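Local coordinates for protein putative superoxide reductase (PDB 3QZB) that probably reduces superoxide to hydrogen peroxide at a mononuclear iron centre, using electrons delivered by reduced rubredoxin, at residues W67-F72 against V80-R85; I121-Y126 against W133-K138. All coordinates share one frame; numbering follows the deposited sequence.

Interaction 1: W67-F72 against V80-R85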
loop_
_atom_site.group_PDB
_atom_site.type_symbol
_atom_site.label_atom_id
_atom_site.label_comp_id
_atom_site.label_asym_id
_atom_site.label_seq_id
_atom_site.Cartn_x
_atom_site.Cartn_y
_atom_site.Cartn_z
ATOM N N TRP A 67 -8.604 2.103 -4.636
ATOM C CA TRP A 67 -8.474 2.077 -3.169
ATOM C C TRP A 67 -9.416 3.014 -2.507
ATOM O O TRP A 67 -9.914 3.969 -3.081
ATOM C CB TRP A 67 -7.000 2.269 -2.739
ATOM C CG TRP A 67 -6.264 3.485 -3.240
ATOM C CD1 TRP A 67 -5.291 3.474 -4.196
ATOM C CD2 TRP A 67 -6.408 4.892 -2.869
ATOM N NE1 TRP A 67 -4.755 4.706 -4.374
ATOM C CE2 TRP A 67 -5.416 5.611 -3.582
ATOM C CE3 TRP A 67 -7.233 5.606 -2.008
ATOM C CZ2 TRP A 67 -5.232 6.983 -3.439
ATOM C CZ3 TRP A 67 -7.056 6.956 -1.872
ATOM C CH2 TRP A 67 -6.056 7.630 -2.571
ATOM N N ILE A 68 -9.583 2.742 -1.197
ATOM C CA ILE A 68 -10.160 3.638 -0.207
ATOM C C ILE A 68 -9.118 3.740 0.912
ATOM O O ILE A 68 -8.529 2.709 1.283
ATOM C CB ILE A 68 -11.455 3.053 0.348
ATOM C CG1 ILE A 68 -12.587 3.151 -0.681
ATOM C CG2 ILE A 68 -11.851 3.732 1.689
ATOM C CD1 ILE A 68 -13.739 2.201 -0.400
ATOM N N LYS A 69 -8.889 4.943 1.431
ATOM C CA LYS A 69 -8.183 5.079 2.696
ATOM C C LYS A 69 -9.036 5.841 3.630
ATOM O O LYS A 69 -9.922 6.608 3.238
ATOM C CB LYS A 69 -6.738 5.579 2.537
ATOM C CG LYS A 69 -6.587 6.966 2.017
ATOM C CD LYS A 69 -5.132 7.446 2.029
ATOM C CE LYS A 69 -4.104 6.555 1.356
ATOM N NZ LYS A 69 -4.431 6.166 -0.065
ATOM N N VAL A 70 -8.802 5.634 4.934
ATOM C CA VAL A 70 -9.577 6.260 5.985
ATOM C C VAL A 70 -8.599 6.982 6.910
ATOM O O VAL A 70 -7.556 6.457 7.251
ATOM C CB VAL A 70 -10.381 5.243 6.748
ATOM C CG1 VAL A 70 -11.108 5.857 7.989
ATOM C CG2 VAL A 70 -11.408 4.534 5.821
ATOM N N PHE A 71 -8.954 8.207 7.263
ATOM C CA PHE A 71 -8.252 9.000 8.252
ATOM C C PHE A 71 -9.190 9.251 9.448
ATOM O O PHE A 71 -10.407 9.349 9.289
ATOM C CB PHE A 71 -7.800 10.346 7.682
ATOM C CG PHE A 71 -6.701 10.199 6.635
ATOM C CD1 PHE A 71 -5.363 10.194 7.010
ATOM C CD2 PHE A 71 -7.023 10.114 5.284
ATOM C CE1 PHE A 71 -4.378 10.044 6.088
ATOM C CE2 PHE A 71 -6.013 9.986 4.310
ATOM C CZ PHE A 71 -4.700 9.974 4.723
ATOM N N PHE A 72 -8.562 9.443 10.597
ATOM C CA PHE A 72 -9.258 9.897 11.790
ATOM C C PHE A 72 -8.630 11.216 12.235
ATOM O O PHE A 72 -7.411 11.307 12.387
ATOM C CB PHE A 72 -9.179 8.874 12.904
ATOM C CG PHE A 72 -9.966 9.241 14.121
ATOM C CD1 PHE A 72 -11.347 9.300 14.087
ATOM C CD2 PHE A 72 -9.355 9.584 15.321
ATOM C CE1 PHE A 72 -12.097 9.653 15.202
ATOM C CE2 PHE A 72 -10.104 9.939 16.408
ATOM C CZ PHE A 72 -11.467 9.956 16.360
ATOM N N VAL A 80 -4.298 14.615 11.123
ATOM C CA VAL A 80 -4.981 13.402 10.837
ATOM C C VAL A 80 -4.080 12.205 11.023
ATOM O O VAL A 80 -2.838 12.305 10.918
ATOM C CB VAL A 80 -5.576 13.347 9.414
ATOM C CG1 VAL A 80 -6.741 14.323 9.285
ATOM C CG2 VAL A 80 -4.539 13.632 8.310
ATOM N N TYR A 81 -4.714 11.029 11.233
ATOM C CA TYR A 81 -4.068 9.773 11.398
ATOM C C TYR A 81 -4.643 8.810 10.395
ATOM O O TYR A 81 -5.863 8.689 10.277
ATOM C CB TYR A 81 -4.196 9.226 12.845
ATOM C CG TYR A 81 -3.684 10.245 13.837
ATOM C CD1 TYR A 81 -2.368 10.309 14.173
ATOM C CD2 TYR A 81 -4.496 11.270 14.253
ATOM C CE1 TYR A 81 -1.886 11.336 15.000
ATOM C CE2 TYR A 81 -4.023 12.256 15.064
ATOM C CZ TYR A 81 -2.713 12.282 15.452
ATOM O OH TYR A 81 -2.219 13.304 16.252
ATOM N N GLU A 82 -3.772 8.132 9.647
ATOM C CA GLU A 82 -4.219 7.169 8.648
ATOM C C GLU A 82 -4.671 5.906 9.377
ATOM O O GLU A 82 -3.875 5.172 9.951
ATOM C CB GLU A 82 -3.094 6.841 7.657
ATOM C CG GLU A 82 -3.606 6.041 6.437
ATOM C CD GLU A 82 -2.529 5.773 5.419
ATOM O OE1 GLU A 82 -1.519 5.124 5.803
ATOM O OE2 GLU A 82 -2.705 6.185 4.237
ATOM N N VAL A 83 -5.962 5.682 9.390
ATOM C CA VAL A 83 -6.538 4.451 9.929
ATOM C C VAL A 83 -6.116 3.235 9.100
ATOM O O VAL A 83 -5.760 2.202 9.619
ATOM C CB VAL A 83 -8.073 4.575 10.005
ATOM C CG1 VAL A 83 -8.783 3.246 10.223
ATOM C CG2 VAL A 83 -8.457 5.597 11.080
ATOM N N GLY A 84 -6.119 3.400 7.762
ATOM C CA GLY A 84 -5.740 2.318 6.892
ATOM C C GLY A 84 -5.860 2.733 5.434
ATOM O O GLY A 84 -6.467 3.716 5.136
ATOM N N ARG A 85 -5.219 1.914 4.587
ATOM C CA ARG A 85 -5.368 1.997 3.133
ATOM C C ARG A 85 -5.799 0.618 2.700
ATOM O O ARG A 85 -5.191 -0.402 3.104
ATOM C CB ARG A 85 -4.057 2.407 2.453
ATOM C CG ARG A 85 -4.153 2.387 0.901
ATOM C CD ARG A 85 -2.874 2.866 0.295
ATOM N NE ARG A 85 -2.704 2.572 -1.127
ATOM C CZ ARG A 85 -2.476 3.485 -2.087
ATOM N NH1 ARG A 85 -2.718 4.791 -1.925
ATOM N NH2 ARG A 85 -2.036 3.061 -3.274
#
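Phe72 and Tyr81 bond each other's backbone in both directions next to the turn of an antiparallel hairpin, 67-72 against 80-85, whose strand axes run at 151° to each other. Phe72 N reaches Tyr81 O at 2.8 Å. Further along, Val83 and Gly84 both face Val70, which defines a classic beta bulge: Val70 O accepts a bond from Val83 N at 2.8 Å and a weak one from Gly84 N, while Val70 N donates to Gly84 O.

The bulge brings Val83 beside Val70, their side chains pointing the same way, and puts Val83 CG2 3.8 Å from Phe72 CB. On the sheet face of Lys69, Phe71, Glu82 and Arg85, Phe71 uses the CD1-CE1 side of its ring, with Val80 CG2 3.8 Å from Phe71 CD1 and Glu82 CB beside CE1.

Arg85 has CG anti to its backbone nitrogen (chi1 175°) and stays extended to NE, which carries the guanidinium over the five-membered ring of Trp67. Arg85 CZ lies 3.6 Å from that ring's centroid, over the ring face, a cation-pi contact with the two planes 34° apart. Lys69 bends at its last two torsions and sets NZ 2.9 Å from Arg85 NH1, two donors that share no bond. With an alanine at Arg85, this indole face would probably lose its guanidinium, and Glu87 of the same chain and Glu82 of the second subunit would lose a salt-bridge partner.

Those acids balance the crowded cations: Arg85 NE pairs with Glu87, NH1 with Glu82 of the second subunit, whose other carboxylate oxygen takes the Trp67 NE1 hydrogen, and NH2 with Glu87 of the fourth subunit. The buried charge is thus likely to be balanced partly within the chain and partly across subunit boundaries, which ties this hairpin to the assembly.

Interaction 2: I121-Y126 against W133-K138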
loop_
_atom_site.group_PDB
_atom_site.type_symbol
_atom_site.label_atom_id
_atom_site.label_comp_id
_atom_site.label_asym_id
_atom_site.label_seq_id
_atom_site.Cartn_x
_atom_site.Cartn_y
_atom_site.Cartn_z
ATOM N N ILE A 121 -14.208 11.011 11.017
ATOM C CA ILE A 121 -13.771 9.985 10.057
ATOM C C ILE A 121 -13.766 10.633 8.661
ATOM O O ILE A 121 -14.769 11.228 8.275
ATOM C CB ILE A 121 -14.714 8.762 10.084
ATOM C CG1 ILE A 121 -14.794 8.122 11.459
ATOM C CG2 ILE A 121 -14.320 7.747 8.984
ATOM C CD1 ILE A 121 -16.021 7.206 11.655
ATOM N N ILE A 122 -12.670 10.530 7.936
ATOM C CA ILE A 122 -12.522 11.030 6.572
ATOM C C ILE A 122 -12.197 9.848 5.661
ATOM O O ILE A 122 -11.271 9.089 5.924
ATOM C CB ILE A 122 -11.448 12.117 6.465
ATOM C CG1 ILE A 122 -11.698 13.312 7.418
ATOM C CG2 ILE A 122 -11.376 12.626 5.021
ATOM C CD1 ILE A 122 -10.512 14.271 7.488
ATOM N N ALA A 123 -12.998 9.670 4.618
ATOM C CA ALA A 123 -12.749 8.653 3.602
ATOM C C ALA A 123 -12.233 9.356 2.329
ATOM O O ALA A 123 -12.784 10.389 1.914
ATOM C CB ALA A 123 -14.033 7.892 3.279
ATOM N N LEU A 124 -11.189 8.763 1.765
ATOM C CA LEU A 124 -10.606 9.231 0.493
ATOM C C LEU A 124 -10.556 8.025 -0.422
ATOM O O LEU A 124 -10.059 6.962 -0.058
ATOM C CB LEU A 124 -9.214 9.753 0.741
ATOM C CG LEU A 124 -8.472 10.393 -0.457
ATOM C CD1 LEU A 124 -9.047 11.682 -0.840
ATOM C CD2 LEU A 124 -6.976 10.503 -0.151
ATOM N N SER A 125 -11.050 8.181 -1.658
ATOM C CA SER A 125 -10.994 7.086 -2.619
ATOM C C SER A 125 -10.412 7.544 -3.936
ATOM O O SER A 125 -10.416 8.763 -4.230
ATOM C CB SER A 125 -12.377 6.469 -2.812
ATOM O OG SER A 125 -13.293 7.419 -3.263
ATOM N N TYR A 126 -9.939 6.603 -4.725
ATOM C CA TYR A 126 -9.217 6.886 -5.954
ATOM C C TYR A 126 -9.697 5.947 -7.053
ATOM O O TYR A 126 -9.644 4.738 -6.914
ATOM C CB TYR A 126 -7.698 6.683 -5.721
ATOM C CG TYR A 126 -6.870 6.955 -6.950
ATOM C CD1 TYR A 126 -6.827 8.210 -7.534
ATOM C CD2 TYR A 126 -6.178 5.949 -7.543
ATOM C CE1 TYR A 126 -6.118 8.416 -8.713
ATOM C CE2 TYR A 126 -5.449 6.138 -8.726
ATOM C CZ TYR A 126 -5.450 7.374 -9.296
ATOM O OH TYR A 126 -4.788 7.608 -10.503
ATOM N N TRP A 133 -11.635 11.462 -4.478
ATOM C CA TRP A 133 -12.945 11.777 -3.944
ATOM C C TRP A 133 -12.908 11.598 -2.444
ATOM O O TRP A 133 -12.220 10.715 -1.934
ATOM C CB TRP A 133 -13.986 10.787 -4.547
ATOM C CG TRP A 133 -14.040 10.900 -6.029
ATOM C CD1 TRP A 133 -13.152 10.354 -6.923
ATOM C CD2 TRP A 133 -14.921 11.713 -6.805
ATOM N NE1 TRP A 133 -13.472 10.751 -8.197
ATOM C CE2 TRP A 133 -14.518 11.618 -8.140
ATOM C CE3 TRP A 133 -15.999 12.538 -6.478
ATOM C CZ2 TRP A 133 -15.221 12.262 -9.182
ATOM C CZ3 TRP A 133 -16.679 13.179 -7.487
ATOM C CH2 TRP A 133 -16.276 13.074 -8.818
ATOM N N GLU A 134 -13.705 12.395 -1.729
ATOM C CA GLU A 134 -13.743 12.314 -0.259
ATOM C C GLU A 134 -15.121 12.478 0.320
ATOM O O GLU A 134 -16.043 13.020 -0.333
ATOM C CB GLU A 134 -12.790 13.330 0.389
ATOM C CG GLU A 134 -13.192 14.745 0.259
ATOM C CD GLU A 134 -12.248 15.666 1.011
ATOM O OE1 GLU A 134 -11.849 15.381 2.147
ATOM O OE2 GLU A 134 -11.998 16.752 0.510
ATOM N N SER A 135 -15.249 12.055 1.554
ATOM C CA SER A 135 -16.402 12.356 2.396
ATOM C C SER A 135 -15.946 12.286 3.858
ATOM O O SER A 135 -14.894 11.761 4.163
ATOM C CB SER A 135 -17.544 11.397 2.142
ATOM O OG SER A 135 -17.301 10.140 2.650
ATOM N N SER A 136 -16.788 12.772 4.774
ATOM C CA SER A 136 -16.455 12.744 6.178
ATOM C C SER A 136 -17.677 12.693 7.060
ATOM O O SER A 136 -18.769 13.014 6.610
ATOM C CB SER A 136 -15.596 13.943 6.563
ATOM O OG SER A 136 -16.305 15.156 6.515
ATOM N N GLN A 137 -17.473 12.217 8.285
ATOM C CA GLN A 137 -18.566 12.007 9.251
ATOM C C GLN A 137 -17.979 12.149 10.656
ATOM O O GLN A 137 -16.986 11.520 10.973
ATOM C CB GLN A 137 -19.149 10.544 9.082
ATOM C CG GLN A 137 -20.297 10.185 9.813
ATOM C CD GLN A 137 -20.855 9.019 9.213
ATOM O OE1 GLN A 137 -21.146 9.007 7.987
ATOM N NE2 GLN A 137 -21.021 8.034 10.001
ATOM N N LYS A 138 -18.678 12.896 11.514
ATOM C CA LYS A 138 -18.316 12.969 12.920
ATOM C C LYS A 138 -18.606 11.658 13.647
ATOM O O LYS A 138 -19.588 10.985 13.328
ATOM C CB LYS A 138 -19.131 14.060 13.576
ATOM C CG LYS A 138 -18.650 14.567 14.914
ATOM C CD LYS A 138 -17.428 15.511 14.698
ATOM C CE LYS A 138 -16.775 15.990 16.005
ATOM N NZ LYS A 138 -16.429 14.836 16.934
#
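Ser125 and Trp133 close one end of a regular antiparallel ladder that Ala123 with Ser135 and Ile121 with Gln137 continue, the strand axes 4.6 Å apart at closest approach and their directions 166° apart. Each of these three pairs exchanges two backbone bonds; Ser125 N to Trp133 O, at 2.8 Å and 165° at the hydrogen, is the straightest of the six. Between them, in the non-hydrogen-bonded pairs, alpha carbons approach carbonyls, as in Glu134 CA to Ala123 O at 3.1 Å.

The dense part lies toward Trp133. Ser125 OG, turned between its backbone nitrogen and carbonyl carbon (chi1 59°), stands 3.7 Å from Trp133 CB. The indole lies on the same sheet face as Ser125; it stacks on His29, an iron ligand, and its NE1 donates to the carbonyl of His130, another ligand, so the tryptophan belongs to the second shell of the metal site. Leu124 lays CD1 3.5 Å from Trp133 O, and its side chain also touches Trp67 and Ile19.

The two strands form a beta hairpin of the immunoglobulin-like sandwich, and the residues between the two segments include Cys127 and His130, both iron ligands. On the face of Ala123 and Ser135, strand 31-34 packs over the pair, and Ser135 OG is bonded to Pro31 O.

On the opposite face, Ile122 CG1 meets Ser136 CB at 4.0 Å, and Ile122 CG2 runs alongside Glu134, 4.0 Å from Glu134 OE1, without a polar bond between them. The second subunit packs here: Glu134 OE1 accepts from Leu15 N of the second subunit, and Ser136 OG is bonded to Met13 O of the second subunit. The looser side is that of Ser135, Ser136 and Gln137, all partly exposed to solvent, although Gln137 keeps both backbone bonds to the buried Ile121.

In the fold
Interaction 1 and interaction 2 are successive hairpins joined edge to edge in one sheet, because strands 65-74 and 119-127 are neighbours: Lys69 N lies 2.8 Å from Leu124 O and Phe71 N 2.8 Å from Ile122 O, both probable hydrogen bonds. Their centres are about 9 Å apart. Every touching residue of interaction 1 is buried, whereas interaction 2 grades from a buried end near the iron to a partly exposed one. Chemistry follows place: the bulged 67-72/80-85 pair buries charged side chains against other subunits, while the regular 121-126/133-138 ladder rests on paired backbone bonds and mainly apolar or neutral side-chain contacts. Both touch the second subunit.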